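Local coordinates for protein glycosyl hydrolase BlGH5_18 (Bifidobacterium longum subsp. infantis, PDB 7LQX) that probably hydrolyses glycosidic bonds in N-glycans as a glycoside hydrolase of family GH5, subfamily 18, in a gut bacterium, at residues P290-C293 with R294-A298; P377-R380 with G381-G384; E391-M394 with R395-E399; L405-S408 with A409-R412. All blocks are in the same frame, centred on the assembly; numbering follows the deposited sequence.

Contact 1: P290-C293 with R294-A298; sequences PEFC and RDTIA
Thr-296 reaches back one helical turn and grips the carbonyl oxygen of Phe-292 twice. Its backbone N bonds to Phe-292 O at 2.9 Å and its hydroxyl OG1 at 2.8 Å, the two donors arriving from opposite faces of the carbonyl plane. A threonine suits the place because its hydroxyl can serve a buried carbonyl that already holds the regular helical bond. The same OG1 sits 3.3 Å above the plane of the Phe-292 ring, over its centre. The ring can meet it because the phenyl group leaves CB with CG trans to the backbone N (chi1 173°), which swings it along the helix toward Thr-296. Were Phe-292 cut back to an alanine, OG1 would probably lose the ring beneath it and a gap would open toward helix 248-264.

One residue on, Cys-293 SG touches Ile-297 CD1 at 3.8 Å. On a more exposed flank, Arg-294 stretches back along the turn. Its CG lies 3.4 Å from Pro-290 O, and its guanidinium continues to a salt bridge with Glu-349 on helix 342-354.

Helix 289-300 is the connection between parallel strands 272-277 and 306-312, the last two of the (beta/alpha)8 barrel. Phe-292 and Thr-296 face helix 248-264, and Cys-293 and Ile-297 face Trp-311 of strand 306-312, while the buried hydroxyl hands its hydrogen to a carbonyl of its own helix and so needs no other acceptor.

Contact 2: P377-R380 with G381-G384; sequences PLNR and GACG
The backbone N of Ala-382 is held twice by Asn-379: by the side-chain oxygen OD1 at 3.0 Å, and weakly by the backbone oxygen O at 3.4 Å. This pair starts a short 3-10 turn, in which each bond spans three residues. The next step is the bond from Cys-383 N to Arg-380 O at 2.9 Å, and Gly-384 N repeats the pattern with Gly-381 O. The turn lies in the loop that leads from strand 365-369, of the small parallel sheet, to helix 388-399.

Asparagine suits the first position because its side-chain amide offers an acceptor, OD1, to an N-H three residues on. With CG trans to the backbone N (chi1 -167°), OD1 swings forward over the turn. Ala-382 N meets it from above the carbonyl plane, 57° out of it, and the bond is bent, with an angle of 145° at the hydrogen. The small CB of Ala-382 packs beside the amide.

Outside the turn, the two carboxylate oxygens of Asp-213 take the amides of Arg-380 and Gly-381. The guanidinium of buried Arg-380, its chain bent at chi3, is spent on the backbone carbonyls of Val-209, His-215 and Phe-217. Cys-383, a small apolar side chain touching Ile-389 and Leu-260, places SG 3.9 Å from Arg-380 O.

Contact 3: E391-M394 with R395-E399; sequences ERWM and RLHAE
His-397 CB lies over one face of the Trp-393 indole, on the flank of helix 388-399 that faces helix 248-264. This CB stands 4.0 Å from the centroid of the six-membered ring and 22° off the normal, a CH-pi contact over the face. The two rings are nearly parallel, with planes at 8°, but slid apart and barely overlapping. CG is trans to the backbone N in both, Trp-393 at chi1 -174°, which sends the rings out in the same direction, one turn apart. The selenium of Met-394, a selenomethionine, comes to the indole edge in its plane. Leu-255 and Ala-252 of helix 248-264 close this side, and Tyr-256 meets the indole edge-to-face. With a serine at Trp-393, His-397 CB would probably lose the indole face under it, its imidazole would be freer to turn, and a gap would open beside Tyr-256.

On the looser, partly exposed flank, Arg-395 bends at chi3, and its NE joins Glu-399 OE2 in a salt bridge of 3.1 Å; the oxygen lies in the guanidinium plane, at its edge, although NE meets it from above the carboxylate plane. Arg-392 NH1 and Arg-395 NH1 come within 4.7 Å; both arginines form salt bridges with Glu-426 on strand 424-426, and Arg-392 also binds Asp-428.

The broad indole, with Met-394, thus packs the helix against helix 248-264, and long arginines suit a flank where their guanidinium groups can reach acids. Shared Glu-426 probably offsets the two close positive charges. His-397 NE2, bonded to Lys-299 NZ, is likely to be the acceptor, which would keep the imidazole neutral.

Contact 4: L405-S408 with A409-R412; sequences LVTS and ATAR
At the C-terminal end of strand 403-407, Thr-407 and the turn that follows form an ST motif. OG1 of Thr-407 takes Thr-410 N at 3.2 Å in an almost straight bond (173°), and the backbone O takes Ala-411 N at 2.9 Å. The hydroxyl can reach forward because it stands between the backbone N and the carbonyl carbon (chi1 70°).

Beside it, the methyl CG2 of Thr-410 packs on Val-406 CB at 3.8 Å, the side chains crossing near a right angle. Thr-410 OG1 meanwhile holds a water at 2.7 Å, and that water accepts from Thr-407 N, so the branched residue serves an apolar and a polar neighbour at once.

A second water, in the guanidinium plane at its edge, accepts from Arg-412 NH1 and bonds Ser-408 OG. Ser-408 O stands 3.4 Å above the Arg-412 guanidinium plane, offset toward its rim, a packing contact and not a hydrogen bond. Ser-408 OG also bonds Val-371 N, tying the turn to the loop just after strand 365-369.

Side-chain and main-chain acceptors of one threonine taking the amides three and four residues on define the ST motif, which here turns the chain out of a parallel strand toward helix 414-420.

Overall arrangement
Helix 248-264 is the common neighbour: Phe-292 and Thr-296 of contact 1, Cys-383 of contact 2, Trp-393 of contact 3 and Leu-405 at the start of contact 4 all pack on it. Contact 1 belongs to the barrel, whereas contacts 2 to 4 follow one another through the small domain: loop, helix 388-399, then strand 403-407 and its turn. Contacts 3 and 4 meet directly, Trp-393 CD1 lying 3.5 Å from Leu-405 CD1. Contacts 2 and 4 have centres about 14 Å apart, contacts 1 and 3 about 19 Å. In GH5 enzymes the active site lies at the C-terminal ends of the barrel strands, and the helix of contact 1 joins two such strands.

Contact 1: P290-C293 with R294-A298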
loop_
_atom_site.group_PDB
_atom_site.type_symbol
_atom_site.label_atom_id
_atom_site.label_comp_id
_atom_site.label_asym_id
_atom_site.label_seq_id
_atom_site.Cartn_x
_atom_site.Cartn_y
_atom_site.Cartn_z
ATOM N N PRO A 290 -9.921 -29.374 -17.499
ATOM C CA PRO A 290 -8.899 -30.038 -18.335
ATOM C C PRO A 290 -9.237 -29.985 -19.815
ATOM O O PRO A 290 -8.354 -29.736 -20.648
ATOM C CB PRO A 290 -8.850 -31.467 -17.774
ATOM C CG PRO A 290 -9.338 -31.312 -16.336
ATOM C CD PRO A 290 -10.418 -30.265 -16.431
ATOM N N GLU A 291 -10.506 -30.221 -20.166
ATOM C CA GLU A 291 -10.918 -30.164 -21.565
ATOM C C GLU A 291 -10.837 -28.744 -22.106
ATOM O O GLU A 291 -10.447 -28.535 -23.260
ATOM C CB GLU A 291 -12.343 -30.698 -21.715
ATOM C CG GLU A 291 -12.463 -32.204 -21.555
ATOM C CD GLU A 291 -13.873 -32.645 -21.201
ATOM O OE1 GLU A 291 -14.834 -32.128 -21.811
ATOM O OE2 GLU A 291 -14.020 -33.503 -20.303
ATOM N N PHE A 292 -11.219 -27.759 -21.297
ATOM C CA PHE A 292 -11.069 -26.370 -21.702
ATOM C C PHE A 292 -9.614 -26.046 -22.009
ATOM O O PHE A 292 -9.316 -25.352 -22.988
ATOM C CB PHE A 292 -11.585 -25.460 -20.591
ATOM C CG PHE A 292 -11.313 -24.017 -20.841
ATOM C CD1 PHE A 292 -12.177 -23.269 -21.623
ATOM C CD2 PHE A 292 -10.185 -23.411 -20.329
ATOM C CE1 PHE A 292 -11.928 -21.937 -21.865
ATOM C CE2 PHE A 292 -9.927 -22.092 -20.581
ATOM C CZ PHE A 292 -10.800 -21.353 -21.356
ATOM N N CYS A 293 -8.696 -26.532 -21.173
ATOM C CA CYS A 293 -7.272 -26.296 -21.377
ATOM C C CYS A 293 -6.807 -26.897 -22.696
ATOM O O CYS A 293 -6.192 -26.211 -23.522
ATOM C CB CYS A 293 -6.513 -26.893 -20.190
ATOM S SG CYS A 293 -4.716 -26.914 -20.323
ATOM N N ARG A 294 -7.120 -28.173 -22.923
ATOM C CA ARG A 294 -6.685 -28.824 -24.149
ATOM C C ARG A 294 -7.271 -28.138 -25.377
ATOM O O ARG A 294 -6.559 -27.868 -26.350
ATOM C CB ARG A 294 -7.079 -30.297 -24.136
ATOM C CG ARG A 294 -6.412 -31.120 -23.055
ATOM C CD ARG A 294 -6.679 -32.613 -23.266
ATOM N NE ARG A 294 -6.170 -33.435 -22.170
ATOM C CZ ARG A 294 -6.884 -33.803 -21.110
ATOM N NH1 ARG A 294 -8.156 -33.442 -20.999
ATOM N NH2 ARG A 294 -6.326 -34.542 -20.161
ATOM N N ASP A 295 -8.581 -27.875 -25.367
ATOM C CA ASP A 295 -9.224 -27.300 -26.544
ATOM C C ASP A 295 -8.747 -25.878 -26.802
ATOM O O ASP A 295 -8.534 -25.483 -27.954
ATOM C CB ASP A 295 -10.742 -27.305 -26.353
ATOM C CG ASP A 295 -11.357 -28.679 -26.520
ATOM O OD1 ASP A 295 -10.682 -29.604 -27.024
ATOM O OD2 ASP A 295 -12.538 -28.827 -26.150
ATOM N N THR A 296 -8.583 -25.089 -25.740
ATOM C CA THR A 296 -8.098 -23.723 -25.907
ATOM C C THR A 296 -6.717 -23.706 -26.542
ATOM O O THR A 296 -6.447 -22.892 -27.431
ATOM C CB THR A 296 -8.079 -23.000 -24.563
ATOM O OG1 THR A 296 -9.427 -22.781 -24.133
ATOM C CG2 THR A 296 -7.378 -21.657 -24.659
ATOM N N ILE A 297 -5.831 -24.597 -26.100
ATOM C CA ILE A 297 -4.474 -24.626 -26.633
ATOM C C ILE A 297 -4.458 -25.162 -28.055
ATOM O O ILE A 297 -3.773 -24.612 -28.924
ATOM C CB ILE A 297 -3.539 -25.405 -25.691
ATOM C CG1 ILE A 297 -3.381 -24.622 -24.387
ATOM C CG2 ILE A 297 -2.189 -25.639 -26.358
ATOM C CD1 ILE A 297 -2.751 -25.420 -23.269
ATOM N N ALA A 298 -5.212 -26.223 -28.327
ATOM C CA ALA A 298 -5.259 -26.739 -29.691
ATOM C C ALA A 298 -5.756 -25.678 -30.663
ATOM O O ALA A 298 -5.283 -25.595 -31.803
ATOM C CB ALA A 298 -6.149 -27.975 -29.752
#

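Contact 2: P377-R380 with G381-G384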
loop_
_atom_site.group_PDB
_atom_site.type_symbol
_atom_site.label_atom_id
_atom_site.label_comp_id
_atom_site.label_asym_id
_atom_site.label_seq_id
_atom_site.Cartn_x
_atom_site.Cartn_y
_atom_site.Cartn_z
ATOM N N PRO A 377 -8.755 0.675 -34.236
ATOM C CA PRO A 377 -10.128 0.516 -34.726
ATOM C C PRO A 377 -10.957 1.769 -34.503
ATOM O O PRO A 377 -10.852 2.432 -33.469
ATOM C CB PRO A 377 -10.666 -0.655 -33.892
ATOM C CG PRO A 377 -9.466 -1.408 -33.482
ATOM C CD PRO A 377 -8.422 -0.355 -33.229
ATOM N N LEU A 378 -11.801 2.085 -35.483
ATOM C CA LEU A 378 -12.852 3.058 -35.234
ATOM C C LEU A 378 -13.786 2.574 -34.136
ATOM O O LEU A 378 -14.346 3.382 -33.385
ATOM C CB LEU A 378 -13.663 3.290 -36.499
ATOM C CG LEU A 378 -12.916 3.874 -37.692
ATOM C CD1 LEU A 378 -13.839 3.958 -38.902
ATOM C CD2 LEU A 378 -12.349 5.233 -37.346
ATOM N N ASN A 379 -13.962 1.258 -34.025
ATOM C CA ASN A 379 -14.917 0.658 -33.093
ATOM C C ASN A 379 -14.236 -0.541 -32.437
ATOM O O ASN A 379 -14.365 -1.680 -32.897
ATOM C CB ASN A 379 -16.174 0.254 -33.847
ATOM C CG ASN A 379 -17.317 -0.073 -32.937
ATOM O OD1 ASN A 379 -17.124 -0.465 -31.793
ATOM N ND2 ASN A 379 -18.529 0.082 -33.444
ATOM N N ARG A 380 -13.498 -0.282 -31.354
ATOM C CA ARG A 380 -12.926 -1.389 -30.601
ATOM C C ARG A 380 -14.015 -2.249 -29.976
ATOM O O ARG A 380 -13.849 -3.465 -29.833
ATOM C CB ARG A 380 -11.984 -0.877 -29.510
ATOM C CG ARG A 380 -10.533 -0.933 -29.900
ATOM C CD ARG A 380 -9.621 -0.612 -28.741
ATOM N NE ARG A 380 -9.301 0.804 -28.656
ATOM C CZ ARG A 380 -8.482 1.312 -27.742
ATOM N NH1 ARG A 380 -7.911 0.517 -26.850
ATOM N NH2 ARG A 380 -8.243 2.608 -27.709
ATOM N N GLY A 381 -15.127 -1.638 -29.576
ATOM C CA GLY A 381 -16.173 -2.399 -28.919
ATOM C C GLY A 381 -16.684 -3.538 -29.776
ATOM O O GLY A 381 -16.995 -4.616 -29.270
ATOM N N ALA A 382 -16.764 -3.325 -31.089
ATOM C CA ALA A 382 -17.233 -4.379 -31.979
ATOM C C ALA A 382 -16.315 -5.595 -31.967
ATOM O O ALA A 382 -16.719 -6.669 -32.424
ATOM C CB ALA A 382 -17.339 -3.840 -33.403
ATOM N N CYS A 383 -15.092 -5.451 -31.464
ATOM C CA CYS A 383 -14.151 -6.560 -31.375
ATOM C C CYS A 383 -14.322 -7.397 -30.114
ATOM O O CYS A 383 -13.734 -8.480 -30.026
ATOM C CB CYS A 383 -12.716 -6.028 -31.432
ATOM S SG CYS A 383 -12.309 -5.199 -32.963
ATOM N N GLY A 384 -15.103 -6.940 -29.144
ATOM C CA GLY A 384 -15.261 -7.670 -27.909
ATOM C C GLY A 384 -16.400 -8.671 -27.944
ATOM O O GLY A 384 -17.178 -8.740 -28.897
#

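Contact 3: E391-M394 with R395-E399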
loop_
_atom_site.group_PDB
_atom_site.type_symbol
_atom_site.label_atom_id
_atom_site.label_comp_id
_atom_site.label_asym_id
_atom_site.label_seq_id
_atom_site.Cartn_x
_atom_site.Cartn_y
_atom_site.Cartn_z
ATOM N N GLU A 391 -18.155 -11.775 -33.639
ATOM C CA GLU A 391 -19.055 -12.828 -34.106
ATOM C C GLU A 391 -18.785 -13.233 -35.549
ATOM O O GLU A 391 -18.910 -14.416 -35.883
ATOM C CB GLU A 391 -20.503 -12.416 -33.864
ATOM C CG GLU A 391 -20.772 -12.310 -32.365
ATOM C CD GLU A 391 -22.228 -12.196 -31.974
ATOM O OE1 GLU A 391 -23.080 -11.866 -32.827
ATOM O OE2 GLU A 391 -22.511 -12.432 -30.783
ATOM N N ARG A 392 -18.400 -12.298 -36.420
ATOM C CA ARG A 392 -18.030 -12.696 -37.774
ATOM C C ARG A 392 -16.818 -13.620 -37.759
ATOM O O ARG A 392 -16.785 -14.642 -38.460
ATOM C CB ARG A 392 -17.762 -11.467 -38.636
ATOM C CG ARG A 392 -19.006 -10.671 -38.964
ATOM C CD ARG A 392 -18.660 -9.467 -39.817
ATOM N NE ARG A 392 -19.829 -8.659 -40.151
ATOM C CZ ARG A 392 -20.662 -8.930 -41.150
ATOM N NH1 ARG A 392 -20.454 -9.991 -41.918
ATOM N NH2 ARG A 392 -21.692 -8.129 -41.401
ATOM N N TRP A 393 -15.792 -13.265 -36.980
ATOM C CA TRP A 393 -14.628 -14.135 -36.868
ATOM C C TRP A 393 -15.039 -15.505 -36.338
ATOM O O TRP A 393 -14.628 -16.542 -36.867
ATOM C CB TRP A 393 -13.550 -13.489 -35.991
ATOM C CG TRP A 393 -12.282 -14.286 -35.984
ATOM C CD1 TRP A 393 -11.191 -14.111 -36.799
ATOM C CD2 TRP A 393 -11.978 -15.413 -35.146
ATOM N NE1 TRP A 393 -10.231 -15.046 -36.505
ATOM C CE2 TRP A 393 -10.689 -15.863 -35.503
ATOM C CE3 TRP A 393 -12.677 -16.091 -34.135
ATOM C CZ2 TRP A 393 -10.082 -16.952 -34.885
ATOM C CZ3 TRP A 393 -12.072 -17.163 -33.521
ATOM C CH2 TRP A 393 -10.786 -17.585 -33.894
HETATM N N MSE A 394 -15.870 -15.528 -35.294
HETATM C CA MSE A 394 -16.302 -16.791 -34.700
HETATM C C MSE A 394 -17.035 -17.672 -35.708
HETATM O O MSE A 394 -16.883 -18.899 -35.698
HETATM C CB MSE A 394 -17.173 -16.545 -33.455
HETATM C CG MSE A 394 -16.401 -15.986 -32.276
HETATM SE SE MSE A 394 -15.144 -17.305 -31.618
HETATM C CE MSE A 394 -14.105 -16.120 -30.501
ATOM N N ARG A 395 -17.831 -17.055 -36.584
ATOM C CA ARG A 395 -18.566 -17.830 -37.580
ATOM C C ARG A 395 -17.613 -18.459 -38.589
ATOM O O ARG A 395 -17.715 -19.652 -38.897
ATOM C CB ARG A 395 -19.575 -16.935 -38.295
ATOM C CG ARG A 395 -20.624 -17.715 -39.060
ATOM C CD ARG A 395 -21.287 -16.870 -40.124
ATOM N NE ARG A 395 -20.421 -16.743 -41.296
ATOM C CZ ARG A 395 -19.777 -15.631 -41.656
ATOM N NH1 ARG A 395 -19.892 -14.511 -40.949
ATOM N NH2 ARG A 395 -19.012 -15.643 -42.735
ATOM N N LEU A 396 -16.677 -17.662 -39.116
ATOM C CA LEU A 396 -15.678 -18.183 -40.039
ATOM C C LEU A 396 -14.824 -19.261 -39.386
ATOM O O LEU A 396 -14.469 -20.255 -40.033
ATOM C CB LEU A 396 -14.810 -17.035 -40.547
ATOM C CG LEU A 396 -15.507 -16.131 -41.563
ATOM C CD1 LEU A 396 -14.728 -14.826 -41.710
ATOM C CD2 LEU A 396 -15.667 -16.827 -42.908
ATOM N N HIS A 397 -14.486 -19.084 -38.108
ATOM C CA HIS A 397 -13.762 -20.112 -37.365
ATOM C C HIS A 397 -14.548 -21.417 -37.326
ATOM O O HIS A 397 -14.009 -22.485 -37.634
ATOM C CB HIS A 397 -13.479 -19.583 -35.954
ATOM C CG HIS A 397 -13.028 -20.626 -34.984
ATOM N ND1 HIS A 397 -11.785 -21.215 -35.048
ATOM C CD2 HIS A 397 -13.647 -21.170 -33.910
ATOM C CE1 HIS A 397 -11.665 -22.091 -34.066
ATOM N NE2 HIS A 397 -12.781 -22.083 -33.361
ATOM N N ALA A 398 -15.829 -21.346 -36.950
ATOM C CA ALA A 398 -16.653 -22.550 -36.872
ATOM C C ALA A 398 -16.765 -23.240 -38.223
ATOM O O ALA A 398 -16.877 -24.472 -38.284
ATOM C CB ALA A 398 -18.046 -22.198 -36.338
ATOM N N GLU A 399 -16.747 -22.469 -39.309
ATOM C CA GLU A 399 -16.858 -23.026 -40.650
ATOM C C GLU A 399 -15.569 -23.666 -41.136
ATOM O O GLU A 399 -15.593 -24.365 -42.155
ATOM C CB GLU A 399 -17.274 -21.924 -41.624
ATOM C CG GLU A 399 -18.669 -21.402 -41.357
ATOM C CD GLU A 399 -19.029 -20.189 -42.185
ATOM O OE1 GLU A 399 -18.189 -19.714 -42.987
ATOM O OE2 GLU A 399 -20.172 -19.707 -42.028
#

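Contact 4: L405-S408 with A409-R412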
loop_
_atom_site.group_PDB
_atom_site.type_symbol
_atom_site.label_atom_id
_atom_site.label_comp_id
_atom_site.label_asym_id
_atom_site.label_seq_id
_atom_site.Cartn_x
_atom_site.Cartn_y
_atom_site.Cartn_z
ATOM N N LEU A 405 -7.699 -11.558 -38.794
ATOM C CA LEU A 405 -8.264 -10.218 -38.852
ATOM C C LEU A 405 -7.251 -9.308 -39.518
ATOM O O LEU A 405 -6.052 -9.428 -39.269
ATOM C CB LEU A 405 -8.614 -9.693 -37.461
ATOM C CG LEU A 405 -9.769 -10.545 -36.905
ATOM C CD1 LEU A 405 -9.324 -11.390 -35.719
ATOM C CD2 LEU A 405 -11.021 -9.737 -36.597
ATOM N N VAL A 406 -7.739 -8.395 -40.351
ATOM C CA VAL A 406 -6.876 -7.415 -40.992
ATOM C C VAL A 406 -7.522 -6.044 -40.860
ATOM O O VAL A 406 -8.736 -5.913 -40.694
ATOM C CB VAL A 406 -6.599 -7.732 -42.477
ATOM C CG1 VAL A 406 -5.927 -9.084 -42.624
ATOM C CG2 VAL A 406 -7.878 -7.663 -43.291
ATOM N N THR A 407 -6.688 -5.008 -40.924
ATOM C CA THR A 407 -7.234 -3.666 -40.969
ATOM C C THR A 407 -7.680 -3.318 -42.389
ATOM O O THR A 407 -7.313 -3.969 -43.376
ATOM C CB THR A 407 -6.201 -2.629 -40.533
ATOM O OG1 THR A 407 -5.183 -2.542 -41.537
ATOM C CG2 THR A 407 -5.601 -2.989 -39.180
ATOM N N SER A 408 -8.452 -2.233 -42.475
ATOM C CA SER A 408 -8.875 -1.711 -43.772
ATOM C C SER A 408 -7.691 -1.351 -44.666
ATOM O O SER A 408 -7.785 -1.489 -45.887
ATOM C CB SER A 408 -9.810 -0.519 -43.558
ATOM O OG SER A 408 -9.309 0.366 -42.569
ATOM N N ALA A 409 -6.575 -0.900 -44.094
ATOM C CA ALA A 409 -5.384 -0.633 -44.896
ATOM C C ALA A 409 -4.789 -1.921 -45.458
ATOM O O ALA A 409 -4.481 -2.006 -46.650
ATOM C CB ALA A 409 -4.357 0.128 -44.056
ATOM N N THR A 410 -4.639 -2.946 -44.619
ATOM C CA THR A 410 -4.117 -4.224 -45.103
ATOM C C THR A 410 -5.028 -4.819 -46.165
ATOM O O THR A 410 -4.553 -5.424 -47.134
ATOM C CB THR A 410 -3.944 -5.165 -43.911
ATOM O OG1 THR A 410 -2.983 -4.585 -43.024
ATOM C CG2 THR A 410 -3.477 -6.535 -44.337
ATOM N N ALA A 411 -6.341 -4.623 -46.020
ATOM C CA ALA A 411 -7.286 -5.173 -46.979
ATOM C C ALA A 411 -7.102 -4.585 -48.369
ATOM O O ALA A 411 -7.599 -5.164 -49.335
ATOM C CB ALA A 411 -8.720 -4.930 -46.501
ATOM N N ARG A 412 -6.440 -3.435 -48.483
ATOM C CA ARG A 412 -6.124 -2.829 -49.773
ATOM C C ARG A 412 -4.732 -3.200 -50.282
ATOM O O ARG A 412 -4.328 -2.702 -51.337
ATOM C CB ARG A 412 -6.222 -1.294 -49.674
ATOM C CG ARG A 412 -7.609 -0.749 -49.346
ATOM C CD ARG A 412 -7.674 0.792 -49.359
ATOM N NE ARG A 412 -6.851 1.423 -48.334
ATOM C CZ ARG A 412 -7.298 1.857 -47.154
ATOM N NH1 ARG A 412 -8.579 1.743 -46.836
ATOM N NH2 ARG A 412 -6.456 2.422 -46.297
HETATM O O HOH W 1 -3.810 -6.016 -40.867
HETATM O O HOH W 2 -8.679 2.567 -43.866
#